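PDB 2G3A: acetyltransferase Atu2258 from Agrobacterium tumefaciens str. C58, which catalyses transfer of an acetyl group from acetyl-CoA to an acceptor, preferring glucosamine 6-phosphate or dopamine, with release of CoA. Local coordinates for residues 48-53 / 101-106; 73-78 / 147-152; 92-97 / 122-127. One frame throughout, in Å; residues are numbered along the deposited sequence.

Contact 1: 48-53 / 101-106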
loop_
_atom_site.group_PDB
_atom_site.type_symbol
_atom_site.label_atom_id
_atom_site.label_comp_id
_atom_site.label_asym_id
_atom_site.label_seq_id
_atom_site.Cartn_x
_atom_site.Cartn_y
_atom_site.Cartn_z
ATOM N N ASP A 48 -16.580 -1.522 -3.289
ATOM C CA ASP A 48 -16.563 -2.172 -4.603
ATOM C C ASP A 48 -15.158 -2.609 -5.026
ATOM O O ASP A 48 -14.824 -2.539 -6.207
ATOM C CB ASP A 48 -17.167 -1.268 -5.682
ATOM C CG ASP A 48 -18.657 -1.053 -5.500
ATOM O OD1 ASP A 48 -19.388 -2.031 -5.229
ATOM O OD2 ASP A 48 -19.095 0.102 -5.647
ATOM N N LYS A 49 -14.348 -3.051 -4.062
ATOM C CA LYS A 49 -12.994 -3.538 -4.357
ATOM C C LYS A 49 -13.002 -4.720 -5.311
ATOM O O LYS A 49 -13.650 -5.742 -5.059
ATOM C CB LYS A 49 -12.233 -3.918 -3.093
ATOM C CG LYS A 49 -10.757 -4.206 -3.374
ATOM C CD LYS A 49 -9.989 -4.428 -2.094
ATOM C CE LYS A 49 -8.540 -4.751 -2.377
ATOM N NZ LYS A 49 -7.747 -4.621 -1.115
ATOM N N ARG A 50 -12.246 -4.576 -6.392
ATOM C CA ARG A 50 -12.218 -5.557 -7.455
ATOM C C ARG A 50 -10.825 -5.609 -8.056
ATOM O O ARG A 50 -10.294 -4.594 -8.507
ATOM C CB ARG A 50 -13.251 -5.193 -8.518
ATOM C CG ARG A 50 -13.403 -6.193 -9.645
ATOM C CD ARG A 50 -14.495 -5.711 -10.584
ATOM N NE ARG A 50 -14.603 -6.509 -11.799
ATOM C CZ ARG A 50 -15.218 -6.106 -12.908
ATOM N NH1 ARG A 50 -15.778 -4.905 -12.971
ATOM N NH2 ARG A 50 -15.276 -6.908 -13.958
ATOM N N ASP A 51 -10.231 -6.795 -8.059
ATOM C CA ASP A 51 -8.876 -6.955 -8.581
ATOM C C ASP A 51 -8.781 -6.551 -10.047
ATOM O O ASP A 51 -9.760 -6.620 -10.793
ATOM C CB ASP A 51 -8.418 -8.401 -8.415
ATOM C CG ASP A 51 -8.315 -8.808 -6.959
ATOM O OD1 ASP A 51 -7.707 -8.054 -6.169
ATOM O OD2 ASP A 51 -8.855 -9.871 -6.600
ATOM N N LEU A 52 -7.588 -6.119 -10.443
ATOM C CA LEU A 52 -7.302 -5.788 -11.827
ATOM C C LEU A 52 -5.845 -6.177 -12.106
ATOM O O LEU A 52 -4.906 -5.470 -11.708
ATOM C CB LEU A 52 -7.553 -4.284 -12.097
ATOM C CG LEU A 52 -7.659 -3.842 -13.568
ATOM C CD1 LEU A 52 -8.193 -2.418 -13.688
ATOM C CD2 LEU A 52 -6.308 -3.996 -14.323
ATOM N N ASN A 53 -5.661 -7.317 -12.770
ATOM C CA ASN A 53 -4.329 -7.797 -13.107
ATOM C C ASN A 53 -4.168 -7.961 -14.615
ATOM O O ASN A 53 -5.132 -8.245 -15.333
ATOM C CB ASN A 53 -4.054 -9.147 -12.441
ATOM C CG ASN A 53 -4.219 -9.114 -10.931
ATOM O OD1 ASN A 53 -3.870 -8.135 -10.266
ATOM N ND2 ASN A 53 -4.736 -10.207 -10.382
ATOM N N GLU A 101 -5.853 1.411 -17.364
ATOM C CA GLU A 101 -6.694 2.610 -17.405
ATOM C C GLU A 101 -7.989 2.361 -18.191
ATOM O O GLU A 101 -9.083 2.758 -17.756
ATOM C CB GLU A 101 -5.944 3.798 -17.987
ATOM C CG GLU A 101 -6.861 5.007 -18.182
ATOM C CD GLU A 101 -6.107 6.297 -18.418
ATOM O OE1 GLU A 101 -4.889 6.340 -18.187
ATOM O OE2 GLU A 101 -6.747 7.287 -18.821
ATOM N N GLU A 102 -7.855 1.718 -19.345
ATOM C CA GLU A 102 -9.020 1.355 -20.147
ATOM C C GLU A 102 -10.040 0.565 -19.327
ATOM O O GLU A 102 -11.238 0.859 -19.381
ATOM C CB GLU A 102 -8.602 0.593 -21.412
ATOM C CG GLU A 102 -9.765 0.217 -22.316
ATOM C CD GLU A 102 -9.330 -0.479 -23.591
ATOM O OE1 GLU A 102 -8.125 -0.418 -23.941
ATOM O OE2 GLU A 102 -10.200 -1.083 -24.251
ATOM N N GLU A 103 -9.570 -0.436 -18.583
ATOM C CA GLU A 103 -10.456 -1.281 -17.759
ATOM C C GLU A 103 -11.054 -0.482 -16.599
ATOM O O GLU A 103 -12.252 -0.607 -16.297
ATOM C CB GLU A 103 -9.723 -2.549 -17.280
ATOM C CG GLU A 103 -10.512 -3.494 -16.330
ATOM C CD GLU A 103 -11.875 -3.945 -16.863
ATOM O OE1 GLU A 103 -12.103 -3.882 -18.088
ATOM O OE2 GLU A 103 -12.714 -4.375 -16.040
ATOM N N ALA A 104 -10.236 0.379 -15.986
ATOM C CA ALA A 104 -10.701 1.234 -14.888
ATOM C C ALA A 104 -11.771 2.215 -15.361
ATOM O O ALA A 104 -12.777 2.411 -14.682
ATOM C CB ALA A 104 -9.530 1.978 -14.244
ATOM N N ARG A 105 -11.571 2.804 -16.536
ATOM C CA ARG A 105 -12.595 3.683 -17.116
ATOM C C ARG A 105 -13.898 2.926 -17.372
ATOM O O ARG A 105 -14.985 3.433 -17.080
ATOM C CB ARG A 105 -12.091 4.340 -18.397
ATOM C CG ARG A 105 -11.070 5.443 -18.143
ATOM C CD ARG A 105 -10.455 5.880 -19.465
ATOM N NE ARG A 105 -9.487 6.959 -19.298
ATOM C CZ ARG A 105 -9.766 8.255 -19.443
ATOM N NH1 ARG A 105 -10.989 8.659 -19.741
ATOM N NH2 ARG A 105 -8.815 9.154 -19.289
ATOM N N LYS A 106 -13.777 1.701 -17.880
ATOM C CA LYS A 106 -14.940 0.832 -18.080
ATOM C C LYS A 106 -15.700 0.583 -16.789
ATOM O O LYS A 106 -16.939 0.557 -16.778
ATOM C CB LYS A 106 -14.520 -0.511 -18.671
ATOM C CG LYS A 106 -14.204 -0.466 -20.132
ATOM C CD LYS A 106 -14.649 -1.745 -20.829
ATOM C CE LYS A 106 -14.084 -1.813 -22.243
ATOM N NZ LYS A 106 -12.672 -2.298 -22.277
#
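Glu103 leans along Leu52 with its aliphatic part and carries its charge on toward Arg50. Its CB meets Leu52 CD1 at 3.9 Å. The next carbon comes closer: Glu103 CG sits 3.7 Å from Leu52 CD1 and 4.0 Å from Leu52 CG, the two side chains running past each other in opposite directions. The glutamate then bends at its second torsion (chi2 54°), which turns the carboxylate off the leucine. Here helix 92-106 of the GNAT fold packs along strand 50-57, the outermost strand at one end of the sheet within this chain; the axes of strand 50-53 and helix 101-106 run nearly antiparallel (155°), 9.9 Å apart. Beyond the bend, Glu103 OE2 lies over one face of the Arg50 guanidinium, 4.2 Å from Arg50 NH2. The two planes stand almost perpendicular and no N-H points at the oxygen, so any attraction is probably between the charges alone. The direct partner of OE2 is the NE of Arg107, just past the helix segment, and Arg107 also donates to the backbone O of Asp51. Arg50, extended from CG to NE, makes its own salt bridge through NE with Asp22 of the second subunit, while Leu20 of that subunit packs on both Leu52 and Glu103.

Contact 2: 73-78 / 147-152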
loop_
_atom_site.group_PDB
_atom_site.type_symbol
_atom_site.label_atom_id
_atom_site.label_comp_id
_atom_site.label_asym_id
_atom_site.label_seq_id
_atom_site.Cartn_x
_atom_site.Cartn_y
_atom_site.Cartn_z
ATOM N N ARG A 73 -13.646 2.374 -4.607
ATOM C CA ARG A 73 -14.097 3.747 -4.302
ATOM C C ARG A 73 -13.764 4.740 -5.432
ATOM O O ARG A 73 -13.400 5.903 -5.196
ATOM C CB ARG A 73 -13.534 4.201 -2.946
ATOM C CG ARG A 73 -13.978 3.285 -1.807
ATOM C CD ARG A 73 -13.493 3.726 -0.434
ATOM N NE ARG A 73 -13.949 2.804 0.611
ATOM C CZ ARG A 73 -15.193 2.756 1.080
ATOM N NH1 ARG A 73 -16.135 3.564 0.594
ATOM N NH2 ARG A 73 -15.502 1.874 2.019
ATOM N N GLY A 74 -13.886 4.256 -6.664
ATOM C CA GLY A 74 -13.779 5.095 -7.855
ATOM C C GLY A 74 -12.381 5.286 -8.403
ATOM O O GLY A 74 -12.204 6.018 -9.371
ATOM N N TRP A 75 -11.388 4.637 -7.788
ATOM C CA TRP A 75 -9.985 4.830 -8.175
ATOM C C TRP A 75 -9.261 3.527 -8.429
ATOM O O TRP A 75 -9.452 2.548 -7.702
ATOM C CB TRP A 75 -9.225 5.642 -7.112
ATOM C CG TRP A 75 -9.605 7.113 -7.131
ATOM C CD1 TRP A 75 -10.765 7.673 -6.661
ATOM C CD2 TRP A 75 -8.833 8.185 -7.678
ATOM N NE1 TRP A 75 -10.757 9.037 -6.885
ATOM C CE2 TRP A 75 -9.575 9.377 -7.489
ATOM C CE3 TRP A 75 -7.566 8.261 -8.274
ATOM C CZ2 TRP A 75 -9.094 10.633 -7.894
ATOM C CZ3 TRP A 75 -7.085 9.507 -8.664
ATOM C CH2 TRP A 75 -7.853 10.674 -8.484
ATOM N N LEU A 76 -8.444 3.533 -9.487
ATOM C CA LEU A 76 -7.479 2.473 -9.763
ATOM C C LEU A 76 -6.182 2.684 -8.976
ATOM O O LEU A 76 -5.604 3.776 -8.994
ATOM C CB LEU A 76 -7.150 2.427 -11.262
ATOM C CG LEU A 76 -5.940 1.585 -11.685
ATOM C CD1 LEU A 76 -6.151 0.095 -11.447
ATOM C CD2 LEU A 76 -5.566 1.852 -13.160
ATOM N N TYR A 77 -5.760 1.649 -8.256
ATOM C CA TYR A 77 -4.434 1.628 -7.626
ATOM C C TYR A 77 -3.613 0.572 -8.351
ATOM O O TYR A 77 -4.032 -0.594 -8.450
ATOM C CB TYR A 77 -4.490 1.311 -6.118
ATOM C CG TYR A 77 -3.084 1.227 -5.495
ATOM C CD1 TYR A 77 -2.185 2.272 -5.649
ATOM C CD2 TYR A 77 -2.646 0.072 -4.806
ATOM C CE1 TYR A 77 -0.886 2.211 -5.112
ATOM C CE2 TYR A 77 -1.329 -0.001 -4.264
ATOM C CZ TYR A 77 -0.462 1.079 -4.430
ATOM O OH TYR A 77 0.834 1.066 -3.911
ATOM N N VAL A 78 -2.466 0.987 -8.879
ATOM C CA VAL A 78 -1.509 0.060 -9.468
ATOM C C VAL A 78 -0.504 -0.289 -8.376
ATOM O O VAL A 78 0.234 0.581 -7.898
ATOM C CB VAL A 78 -0.800 0.655 -10.715
ATOM C CG1 VAL A 78 0.327 -0.273 -11.214
ATOM C CG2 VAL A 78 -1.813 0.936 -11.832
ATOM N N TRP A 147 4.357 9.574 -4.797
ATOM C CA TRP A 147 2.988 9.169 -5.121
ATOM C C TRP A 147 2.525 10.053 -6.242
ATOM O O TRP A 147 2.829 11.271 -6.286
ATOM C CB TRP A 147 2.044 9.324 -3.912
ATOM C CG TRP A 147 2.263 8.266 -2.828
ATOM C CD1 TRP A 147 1.591 7.072 -2.684
ATOM C CD2 TRP A 147 3.226 8.314 -1.762
ATOM N NE1 TRP A 147 2.091 6.383 -1.594
ATOM C CE2 TRP A 147 3.091 7.127 -1.016
ATOM C CE3 TRP A 147 4.199 9.251 -1.370
ATOM C CZ2 TRP A 147 3.895 6.855 0.102
ATOM C CZ3 TRP A 147 4.990 8.979 -0.269
ATOM C CH2 TRP A 147 4.818 7.791 0.463
ATOM N N LEU A 148 1.784 9.450 -7.166
ATOM C CA LEU A 148 1.282 10.183 -8.319
ATOM C C LEU A 148 -0.183 9.856 -8.577
ATOM O O LEU A 148 -0.640 8.762 -8.244
ATOM C CB LEU A 148 2.115 9.840 -9.588
ATOM C CG LEU A 148 3.615 10.120 -9.520
ATOM C CD1 LEU A 148 4.372 8.858 -9.151
ATOM C CD2 LEU A 148 4.147 10.670 -10.857
ATOM N N GLU A 149 -0.910 10.790 -9.192
ATOM C CA GLU A 149 -2.288 10.516 -9.633
ATOM C C GLU A 149 -2.482 10.790 -11.139
ATOM O O GLU A 149 -1.733 11.557 -11.761
ATOM C CB GLU A 149 -3.284 11.383 -8.847
ATOM C CG GLU A 149 -3.210 12.868 -9.267
ATOM C CD GLU A 149 -4.139 13.797 -8.492
ATOM O OE1 GLU A 149 -4.962 13.306 -7.693
ATOM O OE2 GLU A 149 -4.033 15.029 -8.692
ATOM N N LYS A 150 -3.533 10.198 -11.692
ATOM C CA LYS A 150 -3.994 10.504 -13.045
ATOM C C LYS A 150 -5.515 10.501 -13.028
ATOM O O LYS A 150 -6.159 9.463 -12.841
ATOM C CB LYS A 150 -3.450 9.509 -14.082
ATOM C CG LYS A 150 -3.770 9.895 -15.549
ATOM C CD LYS A 150 -2.927 9.012 -16.497
ATOM C CE LYS A 150 -3.050 9.436 -17.948
ATOM N NZ LYS A 150 -4.373 9.107 -18.530
ATOM N N ARG A 151 -6.084 11.680 -13.214
ATOM C CA ARG A 151 -7.525 11.828 -13.197
ATOM C C ARG A 151 -8.045 11.604 -14.605
ATOM O O ARG A 151 -7.459 12.091 -15.573
ATOM C CB ARG A 151 -7.913 13.208 -12.659
ATOM C CG ARG A 151 -7.166 13.592 -11.394
ATOM C CD ARG A 151 -7.646 14.907 -10.791
ATOM N NE ARG A 151 -8.849 14.700 -9.988
ATOM C CZ ARG A 151 -8.865 14.454 -8.678
ATOM N NH1 ARG A 151 -7.738 14.400 -7.959
ATOM N NH2 ARG A 151 -10.028 14.262 -8.080
ATOM N N PHE A 152 -9.131 10.844 -14.715
ATOM C CA PHE A 152 -9.748 10.564 -16.010
ATOM C C PHE A 152 -10.676 11.675 -16.527
ATOM O O PHE A 152 -11.310 12.386 -15.745
ATOM C CB PHE A 152 -10.485 9.224 -15.965
ATOM C CG PHE A 152 -9.623 8.072 -15.500
ATOM C CD1 PHE A 152 -10.209 6.934 -14.945
ATOM C CD2 PHE A 152 -8.223 8.137 -15.605
ATOM C CE1 PHE A 152 -9.410 5.864 -14.522
ATOM C CE2 PHE A 152 -7.417 7.081 -15.191
ATOM C CZ PHE A 152 -8.022 5.938 -14.636
#
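Trp75 and Arg151 meet edge to face across the sheet, on strands 75-82 and 145-151, which are separated by strand 111-116. In the packing, the six-membered half of the indole does the touching. Trp75 CZ2 lies 3.6 Å above the guanidinium plane of Arg151, displaced toward its rim, 3.8 Å from Arg151 NH2, and Trp75 CH2 is 3.8 Å from Arg151 NH1. Ring and guanidinium are turned 75° against each other, so the cation presents its flat face to the C-H edge of the ring. The bend in the arginine at chi3 (82°) folds its end back toward the tryptophan.

The ionic part lies within strand 145-151. Arg151 NH1 pairs with Glu149 OE1 at 3.0 Å, and the same oxygen approaches Trp75 CH2 obliquely at 4.0 Å. Glu149 reaches toward the indole from a CG lodged between the backbone N and the carbonyl carbon (chi1 72°), with the chain extended beyond.

Hydrogen bonds go to the second subunit: Trp75 NE1 binds the O of its Pro138, and Arg151 NH2 the O of its Gly137. Chemically, then, this is no cation-pi pair. A salt bridge and a bond to the neighbouring subunit hold the guanidinium in place, its charge is probably largely balanced by Glu149, and the indole edge is left to pack against its face at the dimer interface.

Contact 3: 92-97 / 122-127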
loop_
_atom_site.group_PDB
_atom_site.type_symbol
_atom_site.label_atom_id
_atom_site.label_comp_id
_atom_site.label_asym_id
_atom_site.label_seq_id
_atom_site.Cartn_x
_atom_site.Cartn_y
_atom_site.Cartn_z
ATOM N N ILE A 92 6.284 -1.173 -23.123
ATOM C CA ILE A 92 5.508 -2.220 -22.465
ATOM C C ILE A 92 4.890 -1.760 -21.142
ATOM O O ILE A 92 3.733 -2.073 -20.863
ATOM C CB ILE A 92 6.315 -3.535 -22.257
ATOM C CG1 ILE A 92 6.774 -4.109 -23.595
ATOM C CG2 ILE A 92 5.481 -4.560 -21.445
ATOM C CD1 ILE A 92 5.678 -4.274 -24.639
ATOM N N ALA A 93 5.650 -1.043 -20.323
ATOM C CA ALA A 93 5.083 -0.499 -19.094
ATOM C C ALA A 93 3.926 0.479 -19.428
ATOM O O ALA A 93 2.859 0.394 -18.829
ATOM C CB ALA A 93 6.174 0.189 -18.234
ATOM N N PRO A 94 4.141 1.431 -20.370
ATOM C CA PRO A 94 2.972 2.241 -20.770
ATOM C C PRO A 94 1.780 1.427 -21.325
ATOM O O PRO A 94 0.631 1.810 -21.107
ATOM C CB PRO A 94 3.548 3.190 -21.826
ATOM C CG PRO A 94 5.023 3.274 -21.486
ATOM C CD PRO A 94 5.370 1.878 -21.053
ATOM N N LYS A 95 2.055 0.320 -22.018
ATOM C CA LYS A 95 0.992 -0.533 -22.548
ATOM C C LYS A 95 0.178 -1.146 -21.417
ATOM O O LYS A 95 -1.047 -1.219 -21.501
ATOM C CB LYS A 95 1.561 -1.627 -23.458
ATOM C CG LYS A 95 0.502 -2.606 -23.987
ATOM C CD LYS A 95 1.060 -3.484 -25.094
ATOM C CE LYS A 95 -0.032 -4.360 -25.716
ATOM N NZ LYS A 95 0.528 -5.153 -26.850
ATOM N N LEU A 96 0.870 -1.617 -20.380
ATOM C CA LEU A 96 0.215 -2.161 -19.194
ATOM C C LEU A 96 -0.619 -1.095 -18.506
ATOM O O LEU A 96 -1.760 -1.353 -18.139
ATOM C CB LEU A 96 1.244 -2.750 -18.213
ATOM C CG LEU A 96 2.005 -3.994 -18.693
ATOM C CD1 LEU A 96 3.218 -4.219 -17.826
ATOM C CD2 LEU A 96 1.116 -5.238 -18.718
ATOM N N LEU A 97 -0.062 0.112 -18.364
ATOM C CA LEU A 97 -0.822 1.218 -17.772
ATOM C C LEU A 97 -2.058 1.590 -18.602
ATOM O O LEU A 97 -3.118 1.905 -18.054
ATOM C CB LEU A 97 0.070 2.439 -17.587
ATOM C CG LEU A 97 1.194 2.261 -16.547
ATOM C CD1 LEU A 97 2.163 3.431 -16.667
ATOM C CD2 LEU A 97 0.609 2.136 -15.113
ATOM N N LEU A 122 9.388 6.451 -12.270
ATOM C CA LEU A 122 8.808 7.785 -12.078
ATOM C C LEU A 122 8.712 8.563 -13.394
ATOM O O LEU A 122 7.671 9.145 -13.697
ATOM C CB LEU A 122 9.598 8.599 -11.031
ATOM C CG LEU A 122 9.170 10.059 -10.765
ATOM C CD1 LEU A 122 7.727 10.110 -10.270
ATOM C CD2 LEU A 122 10.057 10.680 -9.714
ATOM N N ARG A 123 9.799 8.564 -14.171
ATOM C CA ARG A 123 9.825 9.197 -15.490
ATOM C C ARG A 123 8.783 8.582 -16.436
ATOM O O ARG A 123 8.080 9.289 -17.143
ATOM C CB ARG A 123 11.231 9.075 -16.085
ATOM C CG ARG A 123 11.502 9.971 -17.278
ATOM C CD ARG A 123 12.924 9.792 -17.809
ATOM N NE ARG A 123 13.226 8.397 -18.126
ATOM C CZ ARG A 123 14.055 7.628 -17.425
ATOM N NH1 ARG A 123 14.674 8.114 -16.360
ATOM N NH2 ARG A 123 14.259 6.370 -17.789
ATOM N N THR A 124 8.707 7.255 -16.450
ATOM C CA THR A 124 7.707 6.554 -17.256
ATOM C C THR A 124 6.293 7.000 -16.879
ATOM O O THR A 124 5.462 7.293 -17.757
ATOM C CB THR A 124 7.827 5.021 -17.067
ATOM O OG1 THR A 124 9.131 4.606 -17.495
ATOM C CG2 THR A 124 6.760 4.269 -17.875
ATOM N N TYR A 125 6.024 7.063 -15.576
ATOM C CA TYR A 125 4.673 7.411 -15.112
ATOM C C TYR A 125 4.341 8.836 -15.459
ATOM O O TYR A 125 3.224 9.131 -15.877
ATOM C CB TYR A 125 4.518 7.207 -13.596
ATOM C CG TYR A 125 4.780 5.801 -13.130
ATOM C CD1 TYR A 125 4.684 4.723 -14.013
ATOM C CD2 TYR A 125 5.126 5.542 -11.787
ATOM C CE1 TYR A 125 4.952 3.436 -13.593
ATOM C CE2 TYR A 125 5.368 4.229 -11.343
ATOM C CZ TYR A 125 5.287 3.192 -12.256
ATOM O OH TYR A 125 5.531 1.892 -11.858
ATOM N N GLU A 126 5.314 9.727 -15.303
ATOM C CA GLU A 126 5.088 11.133 -15.639
ATOM C C GLU A 126 4.836 11.355 -17.141
ATOM O O GLU A 126 3.938 12.124 -17.528
ATOM C CB GLU A 126 6.241 11.990 -15.119
ATOM C CG GLU A 126 6.209 12.145 -13.584
ATOM C CD GLU A 126 7.362 12.989 -13.039
ATOM O OE1 GLU A 126 8.520 12.790 -13.465
ATOM O OE2 GLU A 126 7.110 13.836 -12.164
ATOM N N ARG A 127 5.620 10.680 -17.981
ATOM C CA ARG A 127 5.428 10.748 -19.435
ATOM C C ARG A 127 4.034 10.252 -19.837
ATOM O O ARG A 127 3.371 10.865 -20.691
ATOM C CB ARG A 127 6.499 9.932 -20.166
ATOM C CG ARG A 127 7.851 10.606 -20.352
ATOM C CD ARG A 127 8.661 9.855 -21.430
ATOM N NE ARG A 127 8.996 8.493 -20.990
ATOM C CZ ARG A 127 10.193 8.118 -20.540
ATOM N NH1 ARG A 127 11.196 8.990 -20.496
ATOM N NH2 ARG A 127 10.393 6.863 -20.152
#
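Thr124 OG1 is hydrogen-bonded to the backbone O of Asp120, one turn earlier in its own helix, and this polar end is turned from the methyl that makes the contact. With OG1 beside the backbone N (chi1 -61°), CG2 is placed anti to it and projects toward helix 92-106. There it meets the tip of Ala93 and the ring of Pro94 together: Thr124 CG2 is 4.1 Å from Ala93 CB and equally 4.1 Å from Pro94 CG. The proline ring and the threonine side chain cross at about a right angle, and the backbones come nearest here, with 7.3 Å between the CA atoms of Pro94 and Thr124.

One turn on from Ala93, Leu97 CD1 meets the ring of Tyr125, the residue after Thr124, from an oblique direction: Leu97 CD1 lies 3.9 Å from Tyr125 CD1 and 4.2 Å from Tyr125 CE1. This pair lies on the sheet side of the contact, since both side chains also rest on Ile114 of strand 111-116. The two helix segments cross at -52° with their axes 10.3 Å apart, so the helices meet through side chains alone.

In GNAT enzymes CoA lies where two parallel strands splay apart, its pyrophosphate at the N-terminal end of the helix corresponding to 92-106; strands 75-82 and 111-116 are probably that pair here. Arg123, Thr124 and Tyr125 probably bind CoA, judging from related enzymes, and Ala93 packs on Val83, another residue of the predicted site. Between the segments the contact is wholly apolar: the threonine spends its hydroxyl on its own helix, and van der Waals packing holds the pair together.

Helix 92-106 joins the three contacts: it forms one side of contacts 1 and 3 and touches contact 2. Contacts 1 and 3 use opposite ends of helix 92-106, their centres about 17 Å apart. Contact 2, its centre about 10 Å from that of contact 1, is tied to the helix by the salt bridge of Lys150 NZ to Glu101 OE1 at 2.8 Å, and Leu76 CB packs on Ala104 CB at 3.8 Å. About 14 Å separates the centres of contacts 2 and 3, which meet where Leu148 CD2 touches Leu122 CD1 at 3.7 Å. Contact 3 holds predicted CoA-binding residues. In contact 2, the Lys150 side chain is about 8 Å from that of Tyr125. All three also touch the second subunit.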